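PDB 4R8X: uricase from Bacillus fastidiosus, which catalyses the oxidation of urate to 5-hydroxyisourate, the first step of urate breakdown to (S)-allantoin. Local coordinates for residues 242-247 against 267-272. Numbering follows the deposited sequence.
Sequences KSIQHL and FGTNNR
Ile244 carries this contact, reaching from the first turn of helix 244-258 to the side chains of Thr269 and Asn271 on strand 262-271. Its two branches share the work. Ile244 CD1 lies along Asn271 CB, CG and ND2, nearest to Asn271 CB at 3.4 Å. CG2 packs on the methyl of Thr269, with Ile244 CG2 and Thr269 CG2 4.0 Å apart. CG1 is anti to the carbonyl carbon (chi1 -64°), and the chain is extended beyond it (chi2 176°), which carries CD1 out to Asn271 while CG2 stays over Thr269. The touch is van der Waals, and the polar oxygens turn to other partners: Thr269 OG1 bonds with Gln299, and Asn271 OD1 with Thr273. Asn271 is predicted to bind urate and O2, and Gln245, next to Ile244, is also a predicted urate ligand. By touching Asn271, Ile244 probably lies behind the urate pocket. An alanine here would lose both methyl contacts and is likely to leave the Asn271 amide freer to shift. Ser243 caps the helix start: Ser243 OG accepts from His246 N at 2.9 Å. Asn270 OD1 takes two bonds from Arg272, just past the strand end, through NE and NH2, both from one face of the amide. Strand 262-271 runs antiparallel between strands 198-208 and 296-304 of the large sheet, and helix 244-258 packs on it, as in the T-fold of uricases. Ile244 also touches Gln299 of strand 296-304, while Ser243 and Gln245 pack on Ser57 and Phe58 of a neighbouring subunit.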
ATOM      1  N   LYS D 242     -23.102 -23.028  -4.659  1.00 24.20           N
ATOM      2  CA  LYS D 242     -23.897 -22.986  -3.437  1.00 23.98           C
ATOM      3  C   LYS D 242     -23.117 -22.287  -2.330  1.00 22.94           C
ATOM      4  O   LYS D 242     -23.641 -22.027  -1.245  1.00 23.84           O
ATOM      5  CB  LYS D 242     -24.242 -24.409  -2.993  1.00 25.10           C
ATOM      6  CG  LYS D 242     -25.058 -25.205  -4.000  1.00 26.11           C
ATOM      7  CD  LYS D 242     -25.042 -26.691  -3.648  1.00 27.31           C
ATOM      8  CE  LYS D 242     -25.726 -27.532  -4.716  1.00 28.74           C
ATOM      9  NZ  LYS D 242     -25.401 -28.970  -4.554  1.00 29.98           N
ATOM     10  N   SER D 243     -21.851 -22.008  -2.616  1.00 21.36           N
ATOM     11  CA  SER D 243     -20.953 -21.330  -1.693  1.00 20.89           C
ATOM     12  C   SER D 243     -19.615 -21.225  -2.386  1.00 18.77           C
ATOM     13  O   SER D 243     -19.406 -21.834  -3.434  1.00 17.25           O
ATOM     14  CB  SER D 243     -20.768 -22.125  -0.403  1.00 21.41           C
ATOM     15  OG  SER D 243     -20.287 -23.425  -0.687  1.00 21.23           O
ATOM     16  N   ILE D 244     -18.708 -20.448  -1.809  1.00 18.46           N
ATOM     17  CA  ILE D 244     -17.345 -20.417  -2.314  1.00 17.44           C
ATOM     18  C   ILE D 244     -16.712 -21.790  -2.106  1.00 16.87           C
ATOM     19  O   ILE D 244     -15.969 -22.272  -2.963  1.00 16.00           O
ATOM     20  CB  ILE D 244     -16.512 -19.332  -1.624  1.00 17.68           C
ATOM     21  CG1 ILE D 244     -17.074 -17.953  -1.950  1.00 17.93           C
ATOM     22  CG2 ILE D 244     -15.059 -19.406  -2.067  1.00 18.43           C
ATOM     23  CD1 ILE D 244     -16.358 -16.854  -1.237  1.00 19.93           C
ATOM     24  N   GLN D 245     -17.012 -22.416  -0.968  1.00 16.14           N
ATOM     25  CA  GLN D 245     -16.526 -23.760  -0.669  1.00 15.96           C
ATOM     26  C   GLN D 245     -16.875 -24.714  -1.800  1.00 15.80           C
ATOM     27  O   GLN D 245     -16.015 -25.413  -2.325  1.00 15.55           O
ATOM     28  CB  GLN D 245     -17.133 -24.288   0.635  1.00 16.02           C
ATOM     29  CG  GLN D 245     -16.582 -23.645   1.896  1.00 17.74           C
ATOM     30  CD  GLN D 245     -17.371 -22.432   2.347  1.00 19.37           C
ATOM     31  OE1 GLN D 245     -17.898 -21.669   1.530  1.00 19.99           O
ATOM     32  NE2 GLN D 245     -17.456 -22.244   3.663  1.00 19.58           N
ATOM     33  N   HIS D 246     -18.152 -24.725  -2.165  1.00 15.24           N
ATOM     34  CA  HIS D 246     -18.656 -25.560  -3.243  1.00 16.07           C
ATOM     35  C   HIS D 246     -17.998 -25.203  -4.581  1.00 15.13           C
ATOM     36  O   HIS D 246     -17.576 -26.077  -5.333  1.00 14.95           O
ATOM     37  CB  HIS D 246     -20.179 -25.411  -3.295  1.00 17.95           C
ATOM     38  CG  HIS D 246     -20.835 -26.145  -4.422  1.00 20.71           C
ATOM     39  ND1 HIS D 246     -21.508 -25.497  -5.435  1.00 21.30           N
ATOM     40  CD2 HIS D 246     -20.936 -27.470  -4.689  1.00 22.02           C
ATOM     41  CE1 HIS D 246     -21.995 -26.391  -6.278  1.00 22.48           C
ATOM     42  NE2 HIS D 246     -21.661 -27.595  -5.848  1.00 23.09           N
ATOM     43  N   LEU D 247     -17.895 -23.910  -4.866  1.00 15.07           N
ATOM     44  CA  LEU D 247     -17.268 -23.449  -6.102  1.00 14.07           C
ATOM     45  C   LEU D 247     -15.839 -23.959  -6.286  1.00 14.23           C
ATOM     46  O   LEU D 247     -15.498 -24.489  -7.348  1.00 14.43           O
ATOM     47  CB  LEU D 247     -17.301 -21.927  -6.167  1.00 14.92           C
ATOM     48  CG  LEU D 247     -16.513 -21.280  -7.307  1.00 15.88           C
ATOM     49  CD1 LEU D 247     -17.103 -21.674  -8.660  1.00 17.37           C
ATOM     50  CD2 LEU D 247     -16.512 -19.778  -7.127  1.00 17.59           C
ATOM     51  N   PHE D 267      -6.303 -24.159  -2.842  1.00 13.65           N
ATOM     52  CA  PHE D 267      -6.957 -22.864  -2.940  1.00 13.89           C
ATOM     53  C   PHE D 267      -6.785 -22.068  -1.668  1.00 13.84           C
ATOM     54  O   PHE D 267      -6.834 -22.623  -0.564  1.00 14.11           O
ATOM     55  CB  PHE D 267      -8.457 -23.042  -3.156  1.00 12.78           C
ATOM     56  CG  PHE D 267      -8.811 -23.659  -4.465  1.00 12.76           C
ATOM     57  CD1 PHE D 267      -8.888 -25.036  -4.607  1.00 14.48           C
ATOM     58  CD2 PHE D 267      -9.082 -22.863  -5.562  1.00 13.44           C
ATOM     59  CE1 PHE D 267      -9.214 -25.601  -5.828  1.00 15.29           C
ATOM     60  CE2 PHE D 267      -9.412 -23.418  -6.782  1.00 14.10           C
ATOM     61  CZ  PHE D 267      -9.489 -24.791  -6.917  1.00 14.65           C
ATOM     62  N   GLY D 268      -6.598 -20.763  -1.842  1.00 13.88           N
ATOM     63  CA  GLY D 268      -6.777 -19.786  -0.784  1.00 13.73           C
ATOM     64  C   GLY D 268      -7.710 -18.730  -1.351  1.00 14.53           C
ATOM     65  O   GLY D 268      -7.447 -18.196  -2.426  1.00 15.12           O
ATOM     66  N   THR D 269      -8.807 -18.448  -0.656  1.00 15.24           N
ATOM     67  CA  THR D 269      -9.818 -17.515  -1.151  1.00 15.63           C
ATOM     68  C   THR D 269     -10.070 -16.342  -0.221  1.00 16.37           C
ATOM     69  O   THR D 269      -9.725 -16.387   0.954  1.00 17.88           O
ATOM     70  CB  THR D 269     -11.188 -18.189  -1.251  1.00 17.85           C
ATOM     71  OG1 THR D 269     -11.735 -18.299   0.070  1.00 18.01           O
ATOM     72  CG2 THR D 269     -11.071 -19.568  -1.848  1.00 18.05           C
ATOM     73  N   ASN D 270     -10.688 -15.298  -0.768  1.00 14.90           N
ATOM     74  CA  ASN D 270     -11.391 -14.291   0.018  1.00 14.92           C
ATOM     75  C   ASN D 270     -12.799 -14.160  -0.542  1.00 13.73           C
ATOM     76  O   ASN D 270     -12.991 -14.140  -1.763  1.00 13.21           O
ATOM     77  CB  ASN D 270     -10.790 -12.888  -0.140  1.00 16.53           C
ATOM     78  CG  ASN D 270      -9.464 -12.689   0.572  1.00 17.77           C
ATOM     79  OD1 ASN D 270      -8.926 -11.583   0.531  1.00 18.62           O
ATOM     80  ND2 ASN D 270      -8.922 -13.731   1.197  1.00 17.78           N
ATOM     81  N   ASN D 271     -13.773 -14.021   0.347  1.00 13.91           N
ATOM     82  CA  ASN D 271     -15.083 -13.506  -0.020  1.00 12.97           C
ATOM     83  C   ASN D 271     -15.076 -11.992   0.167  1.00 12.95           C
ATOM     84  O   ASN D 271     -14.923 -11.499   1.295  1.00 14.36           O
ATOM     85  CB  ASN D 271     -16.177 -14.130   0.849  1.00 14.16           C
ATOM     86  CG  ASN D 271     -17.573 -13.840   0.321  1.00 14.92           C
ATOM     87  OD1 ASN D 271     -17.797 -12.828  -0.337  1.00 15.14           O
ATOM     88  ND2 ASN D 271     -18.509 -14.732   0.591  1.00 17.59           N
ATOM     89  N   ARG D 272     -15.234 -11.259  -0.934  1.00 11.97           N
ATOM     90  CA  ARG D 272     -15.155  -9.796  -0.914  1.00 11.87           C
ATOM     91  C   ARG D 272     -16.476  -9.133  -1.303  1.00 12.38           C
ATOM     92  O   ARG D 272     -16.523  -7.955  -1.687  1.00 13.09           O
ATOM     93  CB  ARG D 272     -14.023  -9.336  -1.829  1.00 12.62           C
ATOM     94  CG  ARG D 272     -12.648  -9.702  -1.301  1.00 12.94           C
ATOM     95  CD  ARG D 272     -12.278  -8.813  -0.125  1.00 13.74           C
ATOM     96  NE  ARG D 272     -10.989  -9.185   0.447  1.00 13.69           N
ATOM     97  CZ  ARG D 272     -10.404  -8.529   1.442  1.00 13.86           C
ATOM     98  NH1 ARG D 272     -11.006  -7.483   1.982  1.00 15.56           N
ATOM     99  NH2 ARG D 272      -9.226  -8.915   1.899  1.00 14.18           N
TER